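Local coordinates for viral protein F93 (Sulfolobus turreted icosahedral virus, PDB 2CO5) that probably binds DNA as a winged-helix protein, working as a homodimer whose two subunits can be joined by a disulfide bond, at residues 15-20 and 31-36; 11-16 and 38-43. One frame throughout, in Å; residues are numbered along the deposited sequence.

Contact 1: residues 15-20 and 31-36; sequences LKVLVI and RSEILK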
# COMPACT_ATOMS: atom_id res chain seq x y z
N LEU B 15 -7.05 5.75 -8.54
CA LEU B 15 -7.75 6.95 -8.05
C LEU B 15 -6.98 8.24 -8.33
O LEU B 15 -7.57 9.28 -8.63
CB LEU B 15 -8.04 6.84 -6.55
CG LEU B 15 -9.40 6.25 -6.13
CD1 LEU B 15 -9.90 5.24 -7.13
CD2 LEU B 15 -9.34 5.65 -4.72
N LYS B 16 -5.65 8.17 -8.23
CA LYS B 16 -4.80 9.34 -8.45
C LYS B 16 -4.84 9.77 -9.91
O LYS B 16 -4.85 10.97 -10.21
CB LYS B 16 -3.37 9.05 -8.00
CG LYS B 16 -2.36 10.21 -8.16
CD LYS B 16 -2.74 11.43 -7.36
CE LYS B 16 -1.68 12.53 -7.47
NZ LYS B 16 -2.19 13.83 -6.96
N VAL B 17 -4.87 8.79 -10.82
CA VAL B 17 -4.93 9.07 -12.26
C VAL B 17 -6.28 9.71 -12.65
O VAL B 17 -6.32 10.59 -13.51
CB VAL B 17 -4.66 7.79 -13.10
CG1 VAL B 17 -5.14 7.94 -14.55
CG2 VAL B 17 -3.17 7.46 -13.07
N LEU B 18 -7.35 9.29 -11.99
CA LEU B 18 -8.66 9.95 -12.13
C LEU B 18 -8.63 11.41 -11.65
O LEU B 18 -9.02 12.30 -12.39
CB LEU B 18 -9.74 9.17 -11.39
CG LEU B 18 -10.52 8.17 -12.25
CD1 LEU B 18 -11.51 8.92 -13.13
CD2 LEU B 18 -9.58 7.32 -13.09
N VAL B 19 -8.16 11.63 -10.43
CA VAL B 19 -8.03 12.99 -9.87
C VAL B 19 -7.14 13.88 -10.74
O VAL B 19 -7.46 15.04 -10.99
CB VAL B 19 -7.46 12.95 -8.43
CG1 VAL B 19 -7.06 14.35 -7.95
CG2 VAL B 19 -8.46 12.32 -7.49
N ILE B 20 -6.02 13.33 -11.19
CA ILE B 20 -5.11 13.99 -12.14
C ILE B 20 -5.83 14.47 -13.40
O ILE B 20 -5.53 15.55 -13.92
CB ILE B 20 -3.95 13.04 -12.55
CG1 ILE B 20 -2.80 13.13 -11.54
CG2 ILE B 20 -3.44 13.36 -13.93
CD1 ILE B 20 -1.70 12.07 -11.76
N ARG B 31 -4.93 2.46 -18.59
CA ARG B 31 -3.71 1.65 -18.52
C ARG B 31 -2.50 2.46 -19.00
O ARG B 31 -1.46 2.48 -18.34
CB ARG B 31 -3.85 0.35 -19.34
CG ARG B 31 -2.71 -0.63 -19.10
CD ARG B 31 -2.85 -1.93 -19.89
NE ARG B 31 -1.61 -2.70 -19.84
CZ ARG B 31 -1.39 -3.87 -20.43
NH1 ARG B 31 -2.35 -4.47 -21.14
NH2 ARG B 31 -0.21 -4.46 -20.31
N SER B 32 -2.65 3.11 -20.15
CA SER B 32 -1.61 3.97 -20.71
C SER B 32 -1.24 5.11 -19.77
O SER B 32 -0.06 5.40 -19.58
CB SER B 32 -2.07 4.56 -22.04
OG SER B 32 -2.29 3.54 -22.99
N GLU B 33 -2.25 5.77 -19.21
CA GLU B 33 -2.05 6.88 -18.28
C GLU B 33 -1.20 6.46 -17.09
O GLU B 33 -0.27 7.16 -16.72
CB GLU B 33 -3.40 7.39 -17.77
CG GLU B 33 -4.09 8.36 -18.70
CD GLU B 33 -3.36 9.69 -18.80
OE1 GLU B 33 -3.23 10.38 -17.76
OE2 GLU B 33 -2.94 10.04 -19.91
N ILE B 34 -1.55 5.33 -16.50
CA ILE B 34 -0.80 4.77 -15.38
C ILE B 34 0.65 4.49 -15.77
O ILE B 34 1.57 4.82 -15.02
CB ILE B 34 -1.44 3.46 -14.89
CG1 ILE B 34 -2.76 3.75 -14.17
CG2 ILE B 34 -0.50 2.71 -13.95
CD1 ILE B 34 -3.60 2.50 -13.92
N LEU B 35 0.84 3.90 -16.95
CA LEU B 35 2.19 3.61 -17.43
C LEU B 35 3.01 4.88 -17.62
O LEU B 35 4.18 4.94 -17.21
CB LEU B 35 2.16 2.81 -18.74
CG LEU B 35 3.53 2.42 -19.31
CD1 LEU B 35 4.35 1.62 -18.27
CD2 LEU B 35 3.36 1.63 -20.59
N LYS B 36 2.43 5.90 -18.25
CA LYS B 36 3.18 7.10 -18.56
C LYS B 36 3.38 8.00 -17.34
O LYS B 36 4.43 8.62 -17.20
CB LYS B 36 2.58 7.86 -19.75
CG LYS B 36 1.35 8.70 -19.51
CD LYS B 36 1.38 9.93 -20.43
CE LYS B 36 0.05 10.65 -20.48
NZ LYS B 36 0.17 12.01 -21.07

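Contact 2: residues 11-16 and 38-43; sequences YYIILK and FDIDIS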
# COMPACT_ATOMS: atom_id res chain seq x y z
N TYR B 11 -4.81 0.54 -6.19
CA TYR B 11 -6.03 1.31 -5.98
C TYR B 11 -5.71 2.80 -5.88
O TYR B 11 -6.38 3.61 -6.48
CB TYR B 11 -6.78 0.86 -4.72
CG TYR B 11 -7.59 -0.41 -4.87
CD1 TYR B 11 -8.52 -0.55 -5.90
CD2 TYR B 11 -7.47 -1.45 -3.97
CE1 TYR B 11 -9.29 -1.70 -6.02
CE2 TYR B 11 -8.24 -2.61 -4.08
CZ TYR B 11 -9.14 -2.72 -5.10
OH TYR B 11 -9.89 -3.86 -5.23
N TYR B 12 -4.68 3.14 -5.11
CA TYR B 12 -4.25 4.53 -4.98
C TYR B 12 -3.90 5.10 -6.35
O TYR B 12 -4.33 6.18 -6.71
CB TYR B 12 -3.06 4.67 -4.04
CG TYR B 12 -2.51 6.08 -4.00
CD1 TYR B 12 -3.15 7.07 -3.27
CD2 TYR B 12 -1.36 6.42 -4.72
CE1 TYR B 12 -2.66 8.37 -3.24
CE2 TYR B 12 -0.87 7.71 -4.70
CZ TYR B 12 -1.53 8.69 -3.96
OH TYR B 12 -1.05 9.97 -3.92
N ILE B 13 -3.11 4.35 -7.10
CA ILE B 13 -2.69 4.77 -8.42
C ILE B 13 -3.87 5.01 -9.37
O ILE B 13 -3.90 6.02 -10.08
CB ILE B 13 -1.71 3.75 -9.03
CG1 ILE B 13 -0.35 3.87 -8.35
CG2 ILE B 13 -1.59 3.96 -10.52
CD1 ILE B 13 0.56 2.72 -8.61
N ILE B 14 -4.85 4.10 -9.37
CA ILE B 14 -6.05 4.27 -10.20
C ILE B 14 -6.79 5.56 -9.83
O ILE B 14 -7.12 6.36 -10.71
CB ILE B 14 -7.02 3.07 -10.06
CG1 ILE B 14 -6.43 1.83 -10.77
CG2 ILE B 14 -8.37 3.43 -10.65
CD1 ILE B 14 -7.19 0.55 -10.49
N LEU B 15 -7.05 5.75 -8.54
CA LEU B 15 -7.75 6.95 -8.05
C LEU B 15 -6.98 8.24 -8.33
O LEU B 15 -7.57 9.28 -8.63
CB LEU B 15 -8.04 6.84 -6.55
CG LEU B 15 -9.40 6.25 -6.13
CD1 LEU B 15 -9.90 5.24 -7.13
CD2 LEU B 15 -9.34 5.65 -4.72
N LYS B 16 -5.65 8.17 -8.23
CA LYS B 16 -4.80 9.34 -8.45
C LYS B 16 -4.84 9.77 -9.91
O LYS B 16 -4.85 10.97 -10.21
CB LYS B 16 -3.37 9.05 -8.00
CG LYS B 16 -2.36 10.21 -8.16
CD LYS B 16 -2.74 11.43 -7.36
CE LYS B 16 -1.68 12.53 -7.47
NZ LYS B 16 -2.19 13.83 -6.96
N PHE B 38 3.22 6.86 -13.98
CA PHE B 38 3.86 6.16 -12.87
C PHE B 38 4.92 5.12 -13.24
O PHE B 38 5.54 4.55 -12.35
CB PHE B 38 2.79 5.51 -11.98
CG PHE B 38 2.00 6.51 -11.19
CD1 PHE B 38 2.55 7.10 -10.05
CD2 PHE B 38 0.73 6.89 -11.59
CE1 PHE B 38 1.83 8.04 -9.33
CE2 PHE B 38 0.00 7.82 -10.87
CZ PHE B 38 0.56 8.40 -9.73
N ASP B 39 5.12 4.88 -14.53
CA ASP B 39 6.12 3.89 -14.98
C ASP B 39 5.75 2.47 -14.55
O ASP B 39 6.62 1.60 -14.45
CB ASP B 39 7.51 4.27 -14.44
CG ASP B 39 8.63 3.97 -15.42
OD1 ASP B 39 8.46 4.26 -16.62
OD2 ASP B 39 9.68 3.47 -14.98
N ILE B 40 4.46 2.23 -14.31
CA ILE B 40 3.96 0.93 -13.88
C ILE B 40 3.03 0.37 -14.96
O ILE B 40 2.12 1.06 -15.42
CB ILE B 40 3.19 1.03 -12.55
CG1 ILE B 40 4.12 1.52 -11.43
CG2 ILE B 40 2.60 -0.33 -12.15
CD1 ILE B 40 3.38 1.89 -10.17
N ASP B 41 3.28 -0.87 -15.36
CA ASP B 41 2.49 -1.56 -16.36
C ASP B 41 1.61 -2.60 -15.66
O ASP B 41 2.09 -3.66 -15.27
CB ASP B 41 3.40 -2.24 -17.40
CG ASP B 41 2.71 -2.49 -18.73
OD1 ASP B 41 1.58 -1.99 -18.92
OD2 ASP B 41 3.30 -3.17 -19.61
N ILE B 42 0.34 -2.27 -15.48
CA ILE B 42 -0.60 -3.23 -14.90
C ILE B 42 -1.28 -3.97 -16.05
O ILE B 42 -1.85 -3.35 -16.96
CB ILE B 42 -1.65 -2.54 -14.01
CG1 ILE B 42 -0.98 -1.65 -12.96
CG2 ILE B 42 -2.53 -3.58 -13.32
CD1 ILE B 42 -1.95 -0.82 -12.14
N SER B 43 -1.22 -5.30 -16.03
CA SER B 43 -1.86 -6.13 -17.05
C SER B 43 -3.39 -5.94 -17.02
O SER B 43 -3.95 -5.51 -16.01
CB SER B 43 -1.49 -7.60 -16.84
OG SER B 43 -1.91 -8.05 -15.57

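Contact 1: residues 15-20 and 31-36
V17 and I34 sit where two helices pass closest, their CA atoms 6.7 Å apart. Segment 15-20 is the C-terminal half of helix 9-20, and segment 31-36 makes up most of helix 30-38. The interface is small, burying 140 Å² over both sides, and nearly half of that belongs to V17.

V17 points its CB toward the other helix and meets it with both methyls. CG1, anti to the backbone N (chi1 162°), reaches CB of E33 at 3.7 Å. The second branch, CG2, lies beside the backbone N and rests on CG1 of I34 at 3.9 Å. The fork therefore touches two consecutive residues of helix 30-38, running obliquely to E33 and at about a right angle to I34. On I34 the contact is made by the CG1 methylene at the root of the longer branch.

E33 lends its aliphatic root to this apolar patch while its acid goes elsewhere. A bend at chi2 (-69°) folds the carboxylate off the straight path from the V17 contact, and OE1 accepts a hydrogen bond from ND2 of N21, just past the end of helix 9-20. The same ND2 also bonds to the carbonyl O of V17, so one amide nitrogen ties the end of the first helix to the carboxylate on the second. K36 NZ stands 3.9 Å from E33 OE2, a long salt bridge within helix 30-38.

V17 is further enclosed by L25 of strand 24-26 and by L30 and F38 of helix 30-38. Such packing of the first helix against the first helix of the helix-turn-helix belongs to the three-helix core of the winged-helix fold.

Contact 2: residues 11-16 and 38-43
I13 of helix 9-20 touches both F38 and I40, which lie at the turn of the helix-turn-helix, where the chain runs from helix 30-38 into helix 44-56. D39 breaks the helical path with a positive phi of 65°, and S43 takes up the N-cap position of the next helix. Between them I40 alone touches segment 11-16; F38, just before D39, makes the other contacts. No hydrogen bond joins the two segments, which bury 251 Å² in all.

The aromatic contacts gather round the F38 ring. CG2 of I13 comes obliquely to its CD2 at 3.9 Å, the two side chains sliding past each other in opposite directions. K16 meets the ring at its edge, near the ring plane, placing CG 3.8 Å from CZ of F38. That methylene extends anti to the lysine's backbone N (chi1 -179°); a bend at chi2 then takes the rest of the chain away from the turn. Beyond the segments, the ring stacks on H95 of the second subunit, a residue of the C-terminal His tag, and K90 NZ of that subunit donates a hydrogen bond to the F38 carbonyl O.

The purely aliphatic contact is between isoleucine ends. I91 of the second subunit packs on I13, F38 and I40, which puts this patch at the dimer interface. I13 and I40 cross at a slant; CD1 of I13 and CD1 of I40 are modelled 3.3 Å apart, so close for two methyls that the exact spacing is doubtful.

In the fold
From the N terminus, helix 9-20 comes first and serves both contacts, which share L15 and K16. Its C-terminal half meets 31-36 in contact 1, closing a loop that holds strand 24-26 and the start of helix 30-38. Contact 2 closes a wider loop, from 11-16 to 38-43, and contact 1 nests within it apart from the shared residues. Their centres lie 6 Å apart. The later segments also touch each other: NH2 of R31 makes a long, weak ion pair with OD1 of D41 at 3.3 Å. Together they set helix 30-38 and the turn after it on helix 9-20, and the second subunit covers contact 2 through I91.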